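Local coordinates for diphthine synthase (Entamoeba histolytica, PDB 3I4T), which probably methylates a modified histidine of elongation factor 2 on the way to diphthamide, using S-adenosylmethionine as methyl donor, at residues 207-219 against 257-271. Residues are numbered along the deposited sequence; the frame is centred on the assembly and turned at random.
Sequences RYMTINQCIEQLL and LLHYDFGAPMHCLLI
Asn212 ND2, in the first turn of the helix, gives its two N-H groups to two carbonyls of loop 258-266. From Asn212 ND2 the bond to Tyr260 O is 2.7 Å and almost straight (176°), exactly in the amide plane; that to Leu258 O is 2.8 Å and meets the carbonyl from above its plane. Both acceptors belong to the type I turn 257-260, so a single amide fixes the turn against the helix, while a water probably bridges Asn212 OD1 and Phe262 N, its contact with OD1 being implausibly short. Beside it Ile211 lays CD1 over the centre of the Phe262 ring, 3.7 Å from the centroid, a CH-pi contact; Tyr260 CD2 covers the opposite face. His267, with CG anti to its carbonyl carbon (chi1 -63°), turns ND1 to the helix start, where it weakly accepts from Ile211 N at 3.3 Å. Here Thr210 is the N-cap and forms a capping box with Gln213. Pro265 CG rests over one face of the Tyr208 ring, and Met266 CE meets its edge. Farther along, Leu218 CD1 and Leu269 CD2 touch tip to tip at 3.7 Å. Helix 211-225 thus packs on the mixed sheet of this tetrapyrrole-methylase-family protein, the axis of segment 211-219 at 44° to that of strand 267-271, which runs between strands 180-187 and 235-240; Leu184 touches both Cys214 and His267, and Val250 of strand 248-253 touches Phe262.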
loop_
_atom_site.group_PDB
_atom_site.type_symbol
_atom_site.label_atom_id
_atom_site.label_comp_id
_atom_site.label_asym_id
_atom_site.label_seq_id
_atom_site.Cartn_x
_atom_site.Cartn_y
_atom_site.Cartn_z
ATOM N N ARG A 207 -21.082 11.150 7.335
ATOM C CA ARG A 207 -20.792 12.268 6.454
ATOM C C ARG A 207 -19.342 12.151 5.984
ATOM O O ARG A 207 -18.414 12.149 6.783
ATOM C CB ARG A 207 -21.059 13.598 7.186
ATOM C CG ARG A 207 -21.272 14.809 6.282
ATOM C CD ARG A 207 -21.839 16.010 7.058
ATOM N NE ARG A 207 -20.842 16.773 7.831
ATOM C CZ ARG A 207 -20.734 16.763 9.164
ATOM N NH1 ARG A 207 -21.551 16.020 9.905
ATOM N NH2 ARG A 207 -19.803 17.500 9.764
ATOM N N TYR A 208 -19.167 12.018 4.679
ATOM C CA TYR A 208 -17.847 11.916 4.082
ATOM C C TYR A 208 -17.423 13.261 3.524
ATOM O O TYR A 208 -18.176 13.902 2.784
ATOM C CB TYR A 208 -17.865 10.885 2.963
ATOM C CG TYR A 208 -17.936 9.464 3.445
ATOM C CD1 TYR A 208 -16.791 8.662 3.442
ATOM C CD2 TYR A 208 -19.145 8.906 3.894
ATOM C CE1 TYR A 208 -16.838 7.344 3.876
ATOM C CE2 TYR A 208 -19.204 7.588 4.343
ATOM C CZ TYR A 208 -18.040 6.815 4.332
ATOM O OH TYR A 208 -18.055 5.510 4.773
ATOM N N MET A 209 -16.219 13.696 3.886
ATOM C CA MET A 209 -15.680 14.932 3.341
ATOM C C MET A 209 -15.427 14.758 1.860
ATOM O O MET A 209 -14.986 13.697 1.417
ATOM C CB MET A 209 -14.393 15.336 4.060
ATOM C CG MET A 209 -13.745 16.598 3.502
ATOM S SD MET A 209 -12.292 17.087 4.429
ATOM C CE MET A 209 -13.040 17.944 5.817
ATOM N N THR A 210 -15.714 15.811 1.106
ATOM C CA THR A 210 -15.462 15.850 -0.328
ATOM C C THR A 210 -14.150 16.543 -0.656
ATOM O O THR A 210 -13.630 17.346 0.118
ATOM C CB THR A 210 -16.580 16.626 -1.066
ATOM O OG1 THR A 210 -16.578 17.997 -0.626
ATOM C CG2 THR A 210 -17.947 16.005 -0.800
ATOM N N ILE A 211 -13.628 16.232 -1.834
ATOM C CA ILE A 211 -12.538 16.976 -2.442
ATOM C C ILE A 211 -12.811 18.486 -2.440
ATOM O O ILE A 211 -11.896 19.280 -2.179
ATOM C CB ILE A 211 -12.308 16.458 -3.874
ATOM C CG1 ILE A 211 -11.540 15.134 -3.822
ATOM C CG2 ILE A 211 -11.592 17.491 -4.751
ATOM C CD1 ILE A 211 -11.736 14.245 -5.044
ATOM N N ASN A 212 -14.064 18.863 -2.734
ATOM C CA ASN A 212 -14.510 20.259 -2.774
ATOM C C ASN A 212 -14.290 20.964 -1.433
ATOM O O ASN A 212 -13.668 22.034 -1.379
ATOM C CB ASN A 212 -15.995 20.355 -3.179
ATOM C CG ASN A 212 -16.323 19.562 -4.445
ATOM O OD1 ASN A 212 -16.806 18.431 -4.368
ATOM N ND2 ASN A 212 -16.063 20.151 -5.610
ATOM N N GLN A 213 -14.800 20.352 -0.361
ATOM C CA GLN A 213 -14.641 20.863 1.003
ATOM C C GLN A 213 -13.189 20.809 1.456
ATOM O O GLN A 213 -12.761 21.628 2.268
ATOM C CB GLN A 213 -15.481 20.058 1.991
ATOM C CG GLN A 213 -16.962 20.151 1.787
ATOM C CD GLN A 213 -17.715 19.057 2.529
ATOM O OE1 GLN A 213 -17.422 17.865 2.388
ATOM N NE2 GLN A 213 -18.700 19.459 3.318
ATOM N N CYS A 214 -12.446 19.830 0.947
ATOM C CA CYS A 214 -11.023 19.706 1.238
ATOM C C CYS A 214 -10.237 20.871 0.641
ATOM O O CYS A 214 -9.464 21.518 1.337
ATOM C CB CYS A 214 -10.467 18.381 0.700
ATOM S SG CYS A 214 -8.648 18.281 0.824
ATOM N N ILE A 215 -10.432 21.117 -0.653
ATOM C CA ILE A 215 -9.740 22.206 -1.346
ATOM C C ILE A 215 -10.134 23.546 -0.737
ATOM O O ILE A 215 -9.293 24.406 -0.542
ATOM C CB ILE A 215 -10.012 22.181 -2.879
ATOM C CG1 ILE A 215 -9.357 20.958 -3.532
ATOM C CG2 ILE A 215 -9.533 23.460 -3.548
ATOM C CD1 ILE A 215 -9.729 20.766 -4.979
ATOM N N GLU A 216 -11.405 23.713 -0.408
ATOM C CA GLU A 216 -11.860 24.949 0.210
ATOM C C GLU A 216 -11.043 25.244 1.465
ATOM O O GLU A 216 -10.497 26.335 1.611
ATOM C CB GLU A 216 -13.355 24.864 0.552
ATOM C CG GLU A 216 -14.001 26.189 0.920
ATOM C CD GLU A 216 -15.310 25.996 1.683
ATOM O OE1 GLU A 216 -15.301 25.279 2.718
ATOM O OE2 GLU A 216 -16.348 26.561 1.252
ATOM N N GLN A 217 -10.951 24.256 2.352
ATOM C CA GLN A 217 -10.241 24.415 3.619
ATOM C C GLN A 217 -8.743 24.693 3.417
ATOM O O GLN A 217 -8.178 25.556 4.091
ATOM C CB GLN A 217 -10.432 23.180 4.503
ATOM C CG GLN A 217 -10.183 23.470 5.971
ATOM C CD GLN A 217 -10.071 22.220 6.816
ATOM O OE1 GLN A 217 -8.968 21.786 7.146
ATOM N NE2 GLN A 217 -11.209 21.646 7.187
ATOM N N LEU A 218 -8.118 23.964 2.492
ATOM C CA LEU A 218 -6.700 24.154 2.174
ATOM C C LEU A 218 -6.411 25.567 1.679
ATOM O O LEU A 218 -5.388 26.163 2.043
ATOM C CB LEU A 218 -6.195 23.132 1.135
ATOM C CG LEU A 218 -6.154 21.629 1.445
ATOM C CD1 LEU A 218 -5.621 20.864 0.255
ATOM C CD2 LEU A 218 -5.331 21.292 2.660
ATOM N N LEU A 219 -7.311 26.096 0.856
ATOM C CA LEU A 219 -7.158 27.447 0.320
ATOM C C LEU A 219 -7.279 28.491 1.418
ATOM O O LEU A 219 -6.570 29.491 1.412
ATOM C CB LEU A 219 -8.161 27.699 -0.808
ATOM C CG LEU A 219 -7.787 26.957 -2.101
ATOM C CD1 LEU A 219 -8.845 27.114 -3.191
ATOM C CD2 LEU A 219 -6.427 27.421 -2.613
ATOM N N LEU A 257 -10.998 22.390 -9.490
ATOM C CA LEU A 257 -11.457 21.179 -8.817
ATOM C C LEU A 257 -12.374 21.482 -7.637
ATOM O O LEU A 257 -13.264 20.700 -7.323
ATOM C CB LEU A 257 -10.274 20.268 -8.444
ATOM C CG LEU A 257 -9.937 19.166 -9.462
ATOM C CD1 LEU A 257 -9.613 19.703 -10.830
ATOM C CD2 LEU A 257 -8.808 18.289 -8.975
ATOM N N LEU A 258 -12.172 22.641 -7.014
ATOM C CA LEU A 258 -13.095 23.179 -5.998
ATOM C C LEU A 258 -14.606 23.071 -6.339
ATOM O O LEU A 258 -15.434 22.879 -5.444
ATOM C CB LEU A 258 -12.728 24.634 -5.697
ATOM C CG LEU A 258 -13.531 25.479 -4.700
ATOM C CD1 LEU A 258 -13.566 24.871 -3.293
ATOM C CD2 LEU A 258 -12.975 26.909 -4.660
ATOM N N HIS A 259 -14.959 23.186 -7.618
ATOM C CA HIS A 259 -16.369 23.216 -8.021
ATOM C C HIS A 259 -16.734 22.036 -8.882
ATOM O O HIS A 259 -17.872 21.913 -9.349
ATOM C CB HIS A 259 -16.684 24.505 -8.779
ATOM C CG HIS A 259 -16.412 25.740 -7.985
ATOM N ND1 HIS A 259 -17.151 26.086 -6.876
ATOM C CD2 HIS A 259 -15.462 26.695 -8.121
ATOM C CE1 HIS A 259 -16.674 27.206 -6.363
ATOM N NE2 HIS A 259 -15.648 27.596 -7.100
ATOM N N TYR A 260 -15.764 21.166 -9.108
ATOM C CA TYR A 260 -16.010 19.966 -9.874
ATOM C C TYR A 260 -16.845 18.961 -9.059
ATOM O O TYR A 260 -16.613 18.774 -7.867
ATOM C CB TYR A 260 -14.674 19.362 -10.315
ATOM C CG TYR A 260 -14.820 18.283 -11.345
ATOM C CD1 TYR A 260 -14.674 18.563 -12.696
ATOM C CD2 TYR A 260 -15.107 16.977 -10.967
ATOM C CE1 TYR A 260 -14.818 17.563 -13.650
ATOM C CE2 TYR A 260 -15.252 15.980 -11.897
ATOM C CZ TYR A 260 -15.108 16.270 -13.239
ATOM O OH TYR A 260 -15.252 15.255 -14.159
ATOM N N ASP A 261 -17.822 18.335 -9.712
ATOM C CA ASP A 261 -18.659 17.318 -9.085
ATOM C C ASP A 261 -18.012 15.943 -9.223
ATOM O O ASP A 261 -17.933 15.402 -10.323
ATOM C CB ASP A 261 -20.058 17.327 -9.728
ATOM C CG ASP A 261 -21.013 16.270 -9.134
ATOM O OD1 ASP A 261 -20.675 15.577 -8.140
ATOM O OD2 ASP A 261 -22.130 16.138 -9.678
ATOM N N PHE A 262 -17.568 15.382 -8.102
ATOM C CA PHE A 262 -16.845 14.110 -8.084
ATOM C C PHE A 262 -17.732 12.901 -7.773
ATOM O O PHE A 262 -17.269 11.747 -7.835
ATOM C CB PHE A 262 -15.675 14.173 -7.088
ATOM C CG PHE A 262 -14.480 14.933 -7.601
ATOM C CD1 PHE A 262 -13.464 14.272 -8.287
ATOM C CD2 PHE A 262 -14.383 16.309 -7.414
ATOM C CE1 PHE A 262 -12.368 14.966 -8.774
ATOM C CE2 PHE A 262 -13.289 17.022 -7.885
ATOM C CZ PHE A 262 -12.277 16.357 -8.572
ATOM N N GLY A 263 -18.997 13.149 -7.437
ATOM C CA GLY A 263 -19.922 12.054 -7.130
ATOM C C GLY A 263 -19.836 11.540 -5.701
ATOM O O GLY A 263 -19.464 12.278 -4.792
ATOM N N ALA A 264 -20.186 10.270 -5.513
ATOM C CA ALA A 264 -20.231 9.642 -4.199
ATOM C C ALA A 264 -18.828 9.367 -3.608
ATOM O O ALA A 264 -17.872 9.152 -4.356
ATOM C CB ALA A 264 -21.025 8.360 -4.286
ATOM N N PRO A 265 -18.707 9.350 -2.264
ATOM C CA PRO A 265 -17.430 9.022 -1.618
ATOM C C PRO A 265 -17.019 7.583 -1.969
ATOM O O PRO A 265 -17.848 6.846 -2.511
ATOM C CB PRO A 265 -17.762 9.123 -0.124
ATOM C CG PRO A 265 -19.240 8.842 -0.040
ATOM C CD PRO A 265 -19.789 9.529 -1.272
ATOM N N MET A 266 -15.790 7.156 -1.667
ATOM C CA MET A 266 -14.788 7.895 -0.904
ATOM C C MET A 266 -13.954 8.806 -1.810
ATOM O O MET A 266 -13.687 8.458 -2.963
ATOM C CB MET A 266 -13.871 6.880 -0.219
ATOM C CG MET A 266 -13.130 7.370 1.026
ATOM S SD MET A 266 -12.366 5.978 1.926
ATOM C CE MET A 266 -13.839 5.095 2.488
ATOM N N HIS A 267 -13.550 9.965 -1.286
ATOM C CA HIS A 267 -12.659 10.877 -2.017
ATOM C C HIS A 267 -11.306 11.031 -1.319
ATOM O O HIS A 267 -11.210 10.889 -0.097
ATOM C CB HIS A 267 -13.244 12.293 -2.146
ATOM C CG HIS A 267 -14.523 12.393 -2.918
ATOM N ND1 HIS A 267 -15.232 13.574 -3.008
ATOM C CD2 HIS A 267 -15.232 11.476 -3.619
ATOM C CE1 HIS A 267 -16.317 13.383 -3.734
ATOM N NE2 HIS A 267 -16.344 12.116 -4.113
ATOM N N CYS A 268 -10.280 11.344 -2.111
ATOM C CA CYS A 268 -9.005 11.827 -1.598
ATOM C C CYS A 268 -8.292 12.695 -2.630
ATOM O O CYS A 268 -8.665 12.715 -3.806
ATOM C CB CYS A 268 -8.093 10.677 -1.159
ATOM S SG CYS A 268 -7.550 9.642 -2.512
ATOM N N LEU A 269 -7.256 13.391 -2.173
ATOM C CA LEU A 269 -6.542 14.366 -2.968
ATOM C C LEU A 269 -5.055 14.043 -3.014
ATOM O O LEU A 269 -4.469 13.620 -2.015
ATOM C CB LEU A 269 -6.736 15.756 -2.346
ATOM C CG LEU A 269 -6.211 16.959 -3.119
ATOM C CD1 LEU A 269 -6.978 17.143 -4.408
ATOM C CD2 LEU A 269 -6.312 18.193 -2.267
ATOM N N LEU A 270 -4.447 14.242 -4.175
ATOM C CA LEU A 270 -3.001 14.128 -4.302
ATOM C C LEU A 270 -2.396 15.473 -4.653
ATOM O O LEU A 270 -2.796 16.121 -5.628
ATOM C CB LEU A 270 -2.605 13.089 -5.349
ATOM C CG LEU A 270 -3.295 11.722 -5.343
ATOM C CD1 LEU A 270 -2.712 10.871 -6.467
ATOM C CD2 LEU A 270 -3.175 11.007 -4.014
ATOM N N ILE A 271 -1.443 15.895 -3.836
ATOM C CA ILE A 271 -0.721 17.113 -4.093
ATOM C C ILE A 271 0.693 16.746 -4.533
ATOM O O ILE A 271 1.540 16.402 -3.700
ATOM C CB ILE A 271 -0.693 18.054 -2.862
ATOM C CG1 ILE A 271 -2.119 18.340 -2.370
ATOM C CG2 ILE A 271 0.043 19.354 -3.217
ATOM C CD1 ILE A 271 -2.185 19.109 -1.044
HETATM O O HOH W 1 -18.224 16.454 -5.129
#